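Local coordinates for protein halogenase (Chondromyces crocatus, PDB 3E1T) that is an FAD-dependent halogenase that probably chlorinates a precursor of the myxobacterial natural product chondrochloren, using its bound flavin, at residues Thr80-Lys85 and Leu211-Gln216; Tyr193-Asn198 and Gly275-Ile280; Thr320-Leu325 and Arg349-Glu354; Cys289-Trp294 and Arg467-Leu472. All blocks are in the same frame, centred on the assembly; numbering follows the deposited sequence.

Interaction 1. Residues Thr80-Lys85 and Leu211-Gln216; sequences TFRWGK and LSAAFQ
Three backbone hydrogen bonds join Thr80-Arg82 to Leu211-Ala214 as parallel neighbours in the large mixed sheet. Ser212 is gripped through both its peptide groups: its N donates to Thr80 O at 3.0 Å, and its O accepts from Arg82 N. The ladder closes with Ala214 N on Arg82 O (2.9 Å), nearly straight at the hydrogen (168°). A water donates to Thr80 O and also lies 3.2 Å from Ser212 OG, so that carbonyl holds two partners.

Packing follows the alternation of the strands. On one face the Phe81 ring, with CG anti to the carbonyl carbon (chi1 -79°), reaches across until CE2 lies 3.6 Å from Ser212 CB; Phe312 and Trp90 also meet this ring. Replacing it by an alanine would probably open a gap beside Ser212 CB and leave Phe312 and Trp90 without their aromatic partner. On the other face Leu211 CD1 rests against Thr80 CB, and Ala213 CB against Arg82 CB. Past the ladder, Ala214 CB lies 4.2 Å from Trp83 CE3, and the indole stacks on Phe365. The direct cross-strand hydrogen bonds are thus all backbone and set the register, while the side chains supply the packing.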
# COMPACT_ATOMS: atom_id res chain seq x y z
N THR A 80 -4.96 -17.33 2.35
CA THR A 80 -5.56 -18.34 1.51
C THR A 80 -6.02 -17.70 0.20
O THR A 80 -6.57 -16.59 0.20
CB THR A 80 -6.72 -19.00 2.24
OG1 THR A 80 -6.28 -19.43 3.53
CG2 THR A 80 -7.25 -20.19 1.46
N PHE A 81 -5.77 -18.39 -0.90
CA PHE A 81 -6.14 -17.92 -2.23
C PHE A 81 -6.98 -18.93 -2.98
O PHE A 81 -6.63 -20.12 -3.03
CB PHE A 81 -4.91 -17.62 -3.07
CG PHE A 81 -4.27 -16.30 -2.76
CD1 PHE A 81 -3.23 -16.22 -1.86
CD2 PHE A 81 -4.70 -15.14 -3.39
CE1 PHE A 81 -2.63 -14.98 -1.57
CE2 PHE A 81 -4.12 -13.90 -3.11
CZ PHE A 81 -3.08 -13.83 -2.20
N ARG A 82 -8.08 -18.46 -3.55
CA ARG A 82 -8.74 -19.15 -4.64
C ARG A 82 -8.38 -18.40 -5.92
O ARG A 82 -8.97 -17.36 -6.26
CB ARG A 82 -10.25 -19.27 -4.38
CG ARG A 82 -11.16 -19.16 -5.58
CD ARG A 82 -11.25 -20.40 -6.41
NE ARG A 82 -10.11 -20.60 -7.30
CZ ARG A 82 -9.96 -20.03 -8.49
NH1 ARG A 82 -10.86 -19.17 -8.96
NH2 ARG A 82 -8.88 -20.31 -9.21
N TRP A 83 -7.38 -18.93 -6.62
CA TRP A 83 -6.65 -18.17 -7.62
C TRP A 83 -5.74 -19.11 -8.40
O TRP A 83 -5.05 -19.94 -7.81
CB TRP A 83 -5.76 -17.15 -6.90
CG TRP A 83 -5.29 -15.96 -7.71
CD1 TRP A 83 -4.39 -15.96 -8.73
CD2 TRP A 83 -5.66 -14.59 -7.50
NE1 TRP A 83 -4.20 -14.67 -9.19
CE2 TRP A 83 -4.96 -13.81 -8.45
CE3 TRP A 83 -6.52 -13.95 -6.59
CZ2 TRP A 83 -5.10 -12.42 -8.52
CZ3 TRP A 83 -6.66 -12.57 -6.67
CH2 TRP A 83 -5.95 -11.82 -7.63
N GLY A 84 -5.74 -18.95 -9.72
CA GLY A 84 -4.88 -19.74 -10.59
C GLY A 84 -5.65 -20.79 -11.38
O GLY A 84 -6.82 -20.58 -11.75
N LYS A 85 -4.98 -21.91 -11.62
CA LYS A 85 -5.50 -23.02 -12.42
C LYS A 85 -6.56 -23.83 -11.67
O LYS A 85 -7.65 -24.07 -12.21
CB LYS A 85 -4.34 -23.92 -12.85
CG LYS A 85 -4.47 -24.49 -14.24
CD LYS A 85 -3.32 -25.44 -14.58
CE LYS A 85 -3.23 -26.62 -13.59
NZ LYS A 85 -4.51 -27.40 -13.47
N LEU A 211 -8.29 -13.99 3.23
CA LEU A 211 -8.75 -14.78 2.10
C LEU A 211 -8.95 -13.86 0.89
O LEU A 211 -9.61 -12.82 1.00
CB LEU A 211 -10.06 -15.49 2.44
CG LEU A 211 -10.86 -16.13 1.30
CD1 LEU A 211 -10.20 -17.41 0.79
CD2 LEU A 211 -12.30 -16.41 1.74
N SER A 212 -8.37 -14.23 -0.25
CA SER A 212 -8.61 -13.53 -1.51
C SER A 212 -9.09 -14.55 -2.54
O SER A 212 -8.50 -15.63 -2.68
CB SER A 212 -7.35 -12.84 -2.03
OG SER A 212 -6.72 -12.08 -1.00
N ALA A 213 -10.16 -14.19 -3.25
CA ALA A 213 -10.82 -15.13 -4.14
C ALA A 213 -11.21 -14.52 -5.49
O ALA A 213 -12.02 -13.59 -5.57
CB ALA A 213 -12.05 -15.73 -3.43
N ALA A 214 -10.65 -15.07 -6.56
CA ALA A 214 -10.98 -14.69 -7.92
C ALA A 214 -12.34 -15.23 -8.36
O ALA A 214 -12.72 -16.35 -8.00
CB ALA A 214 -9.89 -15.17 -8.86
N PHE A 215 -13.08 -14.42 -9.11
CA PHE A 215 -14.32 -14.86 -9.77
C PHE A 215 -14.36 -14.27 -11.17
O PHE A 215 -13.34 -13.75 -11.65
CB PHE A 215 -15.56 -14.53 -8.94
CG PHE A 215 -15.89 -13.06 -8.86
CD1 PHE A 215 -17.06 -12.57 -9.46
CD2 PHE A 215 -15.07 -12.17 -8.17
CE1 PHE A 215 -17.40 -11.23 -9.37
CE2 PHE A 215 -15.39 -10.81 -8.08
CZ PHE A 215 -16.56 -10.34 -8.69
N GLN A 216 -15.50 -14.33 -11.86
CA GLN A 216 -15.49 -14.01 -13.29
C GLN A 216 -15.18 -12.55 -13.59
O GLN A 216 -14.62 -12.24 -14.65
CB GLN A 216 -16.79 -14.41 -13.99
CG GLN A 216 -16.61 -14.47 -15.50
CD GLN A 216 -17.81 -14.98 -16.24
OE1 GLN A 216 -17.70 -15.94 -17.01
NE2 GLN A 216 -18.97 -14.35 -16.03
O HOH W 1 -4.94 -14.26 0.61

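Interaction 2. Residues Tyr193-Asn198 and Gly275-Ile280; sequences YGYFEN and GDYGEI
Tyr195 and Tyr277 form a T-shaped aromatic pair between strand 189-197 of the large mixed sheet and a type I beta turn, Gly275-Gly278, in the loop that leads to strand 281-284. Tyr277 presents an edge: its CD1 sits over the centre of the Tyr195 ring, 3.5 Å from Tyr195 CD1, with the planes at 77° and the centroids 4.6 Å apart. The turn's backbone comes close too, Tyr277 O lying 3.4 Å from Tyr195 CB.

No direct hydrogen bond crosses the contact; two waters bridge the segments. One accepts from Tyr195 N (2.7 Å) and has Tyr277 O and Glu279 O as alternative acceptors, so it lies between strand and loop. The second donates to Glu279 O and, weakly, to Tyr193 O.

Further out, the Tyr195 hydroxyl hydrogen-bonds Glu48 and His44, fixing the far end of the ring whose face Tyr277 meets, while Leu229 and Ser231 of strand 229-237 touch its side chain. Tyr193, next but one along the strand, has its side chain about 5 Å from FAD, which puts this strand close to the flavin. Beside Gly194 the loop closes up on the strand: Ile280 CA makes a CA-H...O contact of 3.2 Å with Tyr193 O.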
# COMPACT_ATOMS: atom_id res chain seq x y z
N TYR A 193 -16.22 -1.86 -1.45
CA TYR A 193 -16.08 -2.58 -0.19
C TYR A 193 -17.01 -2.15 0.94
O TYR A 193 -17.36 -0.98 1.06
CB TYR A 193 -14.62 -2.57 0.28
CG TYR A 193 -14.13 -1.24 0.77
CD1 TYR A 193 -14.22 -0.90 2.12
CD2 TYR A 193 -13.55 -0.30 -0.11
CE1 TYR A 193 -13.77 0.31 2.59
CE2 TYR A 193 -13.09 0.93 0.35
CZ TYR A 193 -13.21 1.23 1.72
OH TYR A 193 -12.78 2.43 2.24
N GLY A 194 -17.40 -3.12 1.76
CA GLY A 194 -18.18 -2.87 2.97
C GLY A 194 -17.75 -3.74 4.14
O GLY A 194 -16.69 -4.39 4.10
N TYR A 195 -18.57 -3.76 5.18
CA TYR A 195 -18.26 -4.53 6.38
C TYR A 195 -19.42 -5.39 6.81
O TYR A 195 -20.58 -4.98 6.75
CB TYR A 195 -17.82 -3.61 7.52
CG TYR A 195 -16.54 -2.88 7.19
CD1 TYR A 195 -15.32 -3.39 7.58
CD2 TYR A 195 -16.56 -1.68 6.47
CE1 TYR A 195 -14.14 -2.73 7.28
CE2 TYR A 195 -15.38 -1.02 6.15
CZ TYR A 195 -14.18 -1.55 6.56
OH TYR A 195 -13.02 -0.89 6.27
N PHE A 196 -19.10 -6.61 7.23
CA PHE A 196 -20.12 -7.60 7.55
C PHE A 196 -19.92 -8.13 8.97
O PHE A 196 -18.78 -8.27 9.43
CB PHE A 196 -20.09 -8.73 6.51
CG PHE A 196 -20.51 -8.29 5.12
CD1 PHE A 196 -21.80 -8.54 4.66
CD2 PHE A 196 -19.62 -7.61 4.28
CE1 PHE A 196 -22.20 -8.13 3.38
CE2 PHE A 196 -20.00 -7.19 3.01
CZ PHE A 196 -21.30 -7.46 2.56
N GLU A 197 -21.02 -8.40 9.65
CA GLU A 197 -20.99 -8.96 11.00
C GLU A 197 -21.43 -10.42 10.97
O GLU A 197 -22.39 -10.76 10.29
CB GLU A 197 -21.90 -8.18 11.94
CG GLU A 197 -21.29 -6.90 12.49
CD GLU A 197 -22.31 -5.98 13.13
OE1 GLU A 197 -23.46 -5.91 12.63
OE2 GLU A 197 -21.97 -5.32 14.14
N ASN A 198 -20.70 -11.26 11.71
CA ASN A 198 -21.06 -12.67 11.97
C ASN A 198 -20.80 -13.62 10.80
O ASN A 198 -21.46 -14.66 10.67
CB ASN A 198 -22.50 -12.80 12.49
CG ASN A 198 -22.73 -11.99 13.76
OD1 ASN A 198 -23.67 -11.19 13.83
ND2 ASN A 198 -21.88 -12.19 14.75
N GLY A 275 -22.74 3.60 11.68
CA GLY A 275 -21.36 3.93 12.02
C GLY A 275 -20.46 4.00 10.80
O GLY A 275 -20.95 4.06 9.66
N ASP A 276 -19.15 4.00 11.04
CA ASP A 276 -18.14 4.11 9.98
C ASP A 276 -18.08 2.88 9.08
O ASP A 276 -17.65 2.98 7.93
CB ASP A 276 -16.75 4.34 10.58
CG ASP A 276 -16.42 5.82 10.78
OD1 ASP A 276 -16.71 6.65 9.87
OD2 ASP A 276 -15.86 6.15 11.84
N TYR A 277 -18.49 1.73 9.61
CA TYR A 277 -18.43 0.47 8.86
C TYR A 277 -19.76 0.12 8.18
O TYR A 277 -19.92 -0.95 7.59
CB TYR A 277 -17.99 -0.67 9.78
CG TYR A 277 -16.65 -0.47 10.45
CD1 TYR A 277 -15.46 -0.72 9.77
CD2 TYR A 277 -16.57 -0.05 11.77
CE1 TYR A 277 -14.23 -0.55 10.38
CE2 TYR A 277 -15.34 0.13 12.40
CZ TYR A 277 -14.18 -0.12 11.69
OH TYR A 277 -12.97 0.05 12.30
N GLY A 278 -20.72 1.05 8.27
CA GLY A 278 -22.05 0.85 7.71
C GLY A 278 -22.17 1.36 6.29
O GLY A 278 -23.20 1.20 5.64
N GLU A 279 -21.10 1.98 5.81
CA GLU A 279 -21.09 2.54 4.48
C GLU A 279 -20.37 1.58 3.53
O GLU A 279 -19.54 0.78 3.96
CB GLU A 279 -20.41 3.92 4.51
CG GLU A 279 -21.21 5.03 3.82
CD GLU A 279 -22.46 5.45 4.59
OE1 GLU A 279 -22.33 5.94 5.74
OE2 GLU A 279 -23.58 5.30 4.05
N ILE A 280 -20.70 1.63 2.24
CA ILE A 280 -19.88 0.94 1.27
C ILE A 280 -19.18 1.95 0.35
O ILE A 280 -19.83 2.79 -0.28
CB ILE A 280 -20.61 -0.22 0.50
CG1 ILE A 280 -20.78 0.08 -0.98
CG2 ILE A 280 -21.90 -0.69 1.22
CD1 ILE A 280 -20.92 -1.17 -1.80
O HOH W 2 -16.51 0.67 3.84
O HOH W 3 -20.61 -1.95 5.21

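Interaction 3. Residues Thr320-Leu325 and Arg349-Glu354; sequences TYSALL and RRYRRE
Tyr321, Ser322 and Leu325 pack against Arg350, Tyr351 and Glu354 where helices 315-333 and 340-368 run antiparallel, their local axes 9.9 Å apart and at 166°, part of the helical layer beside the FAD site.

The aromatic contact is a CH-pi interaction: Ser322 CB stands over the centre of the Tyr351 ring, 3.4 Å from its centroid and 12° off the normal. Ser322 OG, between the backbone N and carbonyl carbon (chi1 64°), is turned back to its own helix, chiefly to Leu318 O, so that the methylene meets the ring. A leucine in place of Tyr351 has no ring face, and Ser322 CB would probably lose its CH-pi partner while Phe293 is left without the ring it meets.

Carbon packing flanks the ring contact. Leu325 CD1 fits against Arg350 CB (3.6 Å) and Tyr351 CB, with the leucine and arginine side chains crossing at about a right angle. The Glu354 CB methylene touches ring carbon CE2 of Tyr321. Arg350 gives only the start of its chain to the neighbouring helix; its NE turns to a salt bridge with Glu346.

Glu354 OE2 hydrogen-bonds His317, joining the two helices directly. Between 320-325 and 349-354 themselves the polar link is a water, which donates to Arg350 O at 2.8 Å and lies 2.7 Å from Tyr321 OH, the hydroxyl itself sitting 3.4 Å from Arg350 CG.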
# COMPACT_ATOMS: atom_id res chain seq x y z
N THR A 320 5.37 2.71 5.29
CA THR A 320 6.21 2.70 6.48
C THR A 320 7.68 2.50 6.14
O THR A 320 8.56 3.02 6.82
CB THR A 320 5.75 1.65 7.54
OG1 THR A 320 5.78 0.32 6.97
CG2 THR A 320 4.35 1.96 8.05
N TYR A 321 7.95 1.74 5.08
CA TYR A 321 9.33 1.57 4.61
C TYR A 321 9.85 2.88 4.02
O TYR A 321 10.98 3.25 4.29
CB TYR A 321 9.43 0.46 3.58
CG TYR A 321 10.80 0.21 3.01
CD1 TYR A 321 11.91 -0.01 3.83
CD2 TYR A 321 10.99 0.15 1.63
CE1 TYR A 321 13.16 -0.28 3.29
CE2 TYR A 321 12.23 -0.10 1.09
CZ TYR A 321 13.30 -0.32 1.92
OH TYR A 321 14.53 -0.58 1.37
N SER A 322 9.04 3.54 3.20
CA SER A 322 9.44 4.85 2.63
C SER A 322 9.60 5.92 3.73
O SER A 322 10.48 6.77 3.62
CB SER A 322 8.50 5.32 1.52
OG SER A 322 7.16 5.57 1.95
N ALA A 323 8.77 5.85 4.76
CA ALA A 323 8.92 6.70 5.97
C ALA A 323 10.28 6.53 6.65
O ALA A 323 10.97 7.51 6.88
CB ALA A 323 7.80 6.45 6.95
N LEU A 324 10.67 5.29 6.94
CA LEU A 324 12.02 4.97 7.42
C LEU A 324 13.15 5.49 6.54
O LEU A 324 14.17 5.97 7.05
CB LEU A 324 12.18 3.46 7.59
CG LEU A 324 13.52 2.88 8.05
CD1 LEU A 324 13.82 3.21 9.52
CD2 LEU A 324 13.51 1.37 7.84
N LEU A 325 13.01 5.34 5.23
CA LEU A 325 14.02 5.78 4.28
C LEU A 325 14.14 7.30 4.26
O LEU A 325 15.24 7.85 4.13
CB LEU A 325 13.67 5.28 2.87
CG LEU A 325 13.71 3.77 2.61
CD1 LEU A 325 13.18 3.48 1.22
CD2 LEU A 325 15.12 3.25 2.78
N ARG A 349 15.86 5.45 -4.74
CA ARG A 349 16.38 4.21 -5.31
C ARG A 349 15.82 2.99 -4.58
O ARG A 349 15.27 2.10 -5.20
CB ARG A 349 17.92 4.22 -5.26
CG ARG A 349 18.56 3.08 -6.01
CD ARG A 349 20.08 3.03 -5.74
NE ARG A 349 20.39 2.67 -4.35
CZ ARG A 349 20.52 1.41 -3.91
NH1 ARG A 349 20.36 0.38 -4.74
NH2 ARG A 349 20.80 1.19 -2.63
N ARG A 350 15.95 2.98 -3.26
CA ARG A 350 15.43 1.92 -2.40
C ARG A 350 13.91 1.75 -2.49
O ARG A 350 13.40 0.63 -2.53
CB ARG A 350 15.81 2.21 -0.95
CG ARG A 350 16.81 1.30 -0.31
CD ARG A 350 18.22 1.67 -0.65
NE ARG A 350 19.10 1.46 0.50
CZ ARG A 350 19.68 0.31 0.83
NH1 ARG A 350 19.50 -0.79 0.10
NH2 ARG A 350 20.45 0.27 1.90
N TYR A 351 13.20 2.88 -2.48
CA TYR A 351 11.74 2.90 -2.54
C TYR A 351 11.23 2.32 -3.87
O TYR A 351 10.31 1.49 -3.89
CB TYR A 351 11.25 4.34 -2.32
CG TYR A 351 9.74 4.56 -2.05
CD1 TYR A 351 8.85 3.50 -1.85
CD2 TYR A 351 9.24 5.85 -1.96
CE1 TYR A 351 7.49 3.73 -1.59
CE2 TYR A 351 7.88 6.10 -1.71
CZ TYR A 351 7.02 5.04 -1.52
OH TYR A 351 5.69 5.30 -1.26
N ARG A 352 11.81 2.77 -4.98
CA ARG A 352 11.46 2.29 -6.31
C ARG A 352 11.77 0.79 -6.45
O ARG A 352 11.07 0.06 -7.14
CB ARG A 352 12.21 3.08 -7.39
CG ARG A 352 11.67 4.48 -7.63
CD ARG A 352 12.30 5.20 -8.84
NE ARG A 352 11.70 6.53 -8.96
CZ ARG A 352 10.50 6.78 -9.48
NH1 ARG A 352 9.77 5.81 -10.01
NH2 ARG A 352 10.04 8.03 -9.49
N ARG A 353 12.83 0.34 -5.77
CA ARG A 353 13.20 -1.08 -5.79
C ARG A 353 12.12 -1.93 -5.14
O ARG A 353 11.72 -2.95 -5.71
CB ARG A 353 14.55 -1.32 -5.12
CG ARG A 353 15.69 -0.94 -6.01
CD ARG A 353 17.01 -0.78 -5.27
NE ARG A 353 17.66 -2.05 -4.97
CZ ARG A 353 18.33 -2.80 -5.85
NH1 ARG A 353 18.41 -2.44 -7.12
NH2 ARG A 353 18.89 -3.93 -5.46
N GLU A 354 11.63 -1.51 -3.97
CA GLU A 354 10.61 -2.27 -3.26
C GLU A 354 9.24 -2.18 -3.95
O GLU A 354 8.52 -3.18 -4.05
CB GLU A 354 10.53 -1.82 -1.79
CG GLU A 354 9.57 -2.65 -0.92
CD GLU A 354 10.07 -4.08 -0.57
OE1 GLU A 354 11.19 -4.49 -0.96
OE2 GLU A 354 9.32 -4.79 0.12
O HOH W 4 14.68 -1.42 -1.19

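Interaction 4. Residues Cys289-Trp294 and Arg467-Leu472; sequences CNTSFW and REITEL
Cys289 begins the contact from the end of strand 288-290: its CB points toward helix 467-477 and lies 4.2 Å from Ile469 CD1, the methyl that serves three successive residues. The same methyl is 3.8 Å from Cys289 O. Asn290 CB points away from the helix, and its ND2 bonds Ala305 O; what the residue offers the helix is its carbonyl, with Asn290 O 3.6 Å from Ile469 CD1. That oxygen is not left to carbon alone, since Arg352 NH2 of helix 340-368 hydrogen-bonds it.

Thr291, where the strand gives way to loop, carries the broadest share. A chi1 of 51° brings its OG1 to Glu180 N, which it bonds, and leaves CG2 facing the helix. CG2 meets the carboxylate of Glu468, 3.6 Å from OE1, the two side chains passing at a slant; the acidic chain gets there by running extended, with its CG anti to the backbone N (chi1 -172°). Thr291 CG2 also comes within 4.2 Å of Ile469 CD1. One turn along the helix, Leu472 CD1 abuts Thr291 O at 3.3 Å, a methyl against a carbonyl oxygen.

No hydrogen bond joins the two segments directly. Ile469 also touches Val182 of strand 181-183, the neighbour of strand 288-290. The arrangement is helix-on-sheet packing: the start of helix 467-477 lies against one end of strand 288-290, the middle strand of a small antiparallel sheet.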
# COMPACT_ATOMS: atom_id res chain seq x y z
N CYS A 289 2.45 5.83 -10.04
CA CYS A 289 3.77 6.14 -9.51
C CYS A 289 4.07 7.57 -9.93
O CYS A 289 3.63 8.03 -10.98
CB CYS A 289 4.82 5.17 -10.05
SG CYS A 289 6.47 5.27 -9.28
N ASN A 290 4.83 8.28 -9.10
CA ASN A 290 5.26 9.63 -9.44
C ASN A 290 6.58 9.65 -10.18
O ASN A 290 7.43 8.78 -9.98
CB ASN A 290 5.31 10.49 -8.17
CG ASN A 290 3.98 11.17 -7.88
OD1 ASN A 290 3.80 12.33 -8.23
ND2 ASN A 290 3.04 10.44 -7.25
N THR A 291 6.76 10.64 -11.06
CA THR A 291 8.02 10.79 -11.82
C THR A 291 9.22 11.13 -10.93
O THR A 291 10.37 10.96 -11.34
CB THR A 291 7.92 11.85 -12.95
OG1 THR A 291 7.39 13.07 -12.42
CG2 THR A 291 7.00 11.35 -14.07
N SER A 292 8.93 11.60 -9.72
CA SER A 292 9.97 11.93 -8.74
C SER A 292 9.40 11.81 -7.35
O SER A 292 8.22 12.11 -7.14
CB SER A 292 10.49 13.35 -8.96
OG SER A 292 11.61 13.62 -8.11
N PHE A 293 10.23 11.36 -6.40
CA PHE A 293 9.82 11.24 -4.99
C PHE A 293 10.41 12.34 -4.09
O PHE A 293 10.07 12.42 -2.91
CB PHE A 293 10.18 9.87 -4.40
CG PHE A 293 9.50 8.69 -5.08
CD1 PHE A 293 8.29 8.84 -5.76
CD2 PHE A 293 10.06 7.42 -4.99
CE1 PHE A 293 7.67 7.74 -6.37
CE2 PHE A 293 9.45 6.33 -5.61
CZ PHE A 293 8.25 6.49 -6.29
N TRP A 294 11.30 13.17 -4.65
CA TRP A 294 11.83 14.33 -3.91
C TRP A 294 12.28 15.45 -4.86
O TRP A 294 12.50 15.22 -6.06
CB TRP A 294 12.99 13.91 -3.01
CG TRP A 294 14.24 13.62 -3.77
CD1 TRP A 294 14.50 12.51 -4.52
CD2 TRP A 294 15.41 14.45 -3.85
NE1 TRP A 294 15.76 12.60 -5.07
CE2 TRP A 294 16.34 13.78 -4.67
CE3 TRP A 294 15.76 15.69 -3.29
CZ2 TRP A 294 17.60 14.31 -4.96
CZ3 TRP A 294 17.02 16.21 -3.58
CH2 TRP A 294 17.92 15.53 -4.41
N ARG A 467 7.17 5.36 -20.77
CA ARG A 467 8.63 5.12 -20.79
C ARG A 467 9.39 5.74 -19.62
O ARG A 467 10.41 5.19 -19.17
CB ARG A 467 9.27 5.63 -22.09
CG ARG A 467 9.38 7.16 -22.18
CD ARG A 467 10.81 7.61 -22.51
NE ARG A 467 11.01 9.04 -22.24
CZ ARG A 467 11.69 9.53 -21.20
NH1 ARG A 467 12.26 8.72 -20.31
NH2 ARG A 467 11.81 10.85 -21.06
N GLU A 468 8.92 6.91 -19.17
CA GLU A 468 9.58 7.67 -18.10
C GLU A 468 9.60 6.89 -16.79
O GLU A 468 10.65 6.75 -16.18
CB GLU A 468 8.95 9.06 -17.92
CG GLU A 468 9.73 9.97 -16.95
CD GLU A 468 9.26 11.43 -16.96
OE1 GLU A 468 8.14 11.71 -17.44
OE2 GLU A 468 10.03 12.31 -16.49
N ILE A 469 8.44 6.38 -16.36
CA ILE A 469 8.40 5.52 -15.17
C ILE A 469 9.24 4.25 -15.38
O ILE A 469 10.01 3.86 -14.50
CB ILE A 469 6.95 5.18 -14.77
CG1 ILE A 469 6.17 6.46 -14.42
CG2 ILE A 469 6.93 4.15 -13.63
CD1 ILE A 469 6.68 7.22 -13.17
N THR A 470 9.12 3.62 -16.55
CA THR A 470 9.85 2.38 -16.82
C THR A 470 11.36 2.58 -16.69
O THR A 470 12.06 1.75 -16.10
CB THR A 470 9.49 1.79 -18.22
OG1 THR A 470 8.06 1.77 -18.39
CG2 THR A 470 10.01 0.37 -18.35
N GLU A 471 11.86 3.68 -17.24
CA GLU A 471 13.29 3.98 -17.19
C GLU A 471 13.80 4.24 -15.78
O GLU A 471 14.81 3.67 -15.38
CB GLU A 471 13.65 5.14 -18.13
CG GLU A 471 13.88 4.70 -19.57
CD GLU A 471 14.94 3.59 -19.71
OE1 GLU A 471 14.64 2.56 -20.35
OE2 GLU A 471 16.05 3.75 -19.16
N LEU A 472 13.07 5.07 -15.03
CA LEU A 472 13.36 5.29 -13.61
C LEU A 472 13.38 3.99 -12.82
O LEU A 472 14.27 3.78 -11.99
CB LEU A 472 12.33 6.24 -12.98
CG LEU A 472 12.39 7.66 -13.53
CD1 LEU A 472 11.11 8.42 -13.23
CD2 LEU A 472 13.62 8.39 -13.01

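Overall arrangement
The four contacts fall into two regions. Interactions 1 and 2, centres 22 Å apart, reach the same large mixed sheet through strands 75-82, 189-197 and 210-215, and their segments alternate along the chain. Interactions 3 and 4 come later, centres 14 Å apart; both segments of interaction 3 lie between those of interaction 4. These two touch directly, helix 340-368 packing on the 289-294 segment with Tyr351 against Phe293. Interactions 1 and 2 each lie on the opposite side of the chain's centre from interaction 3, 29 and 32 Å away between centres. FAD lies near both regions, consistent with sheet and helices both bordering the flavin.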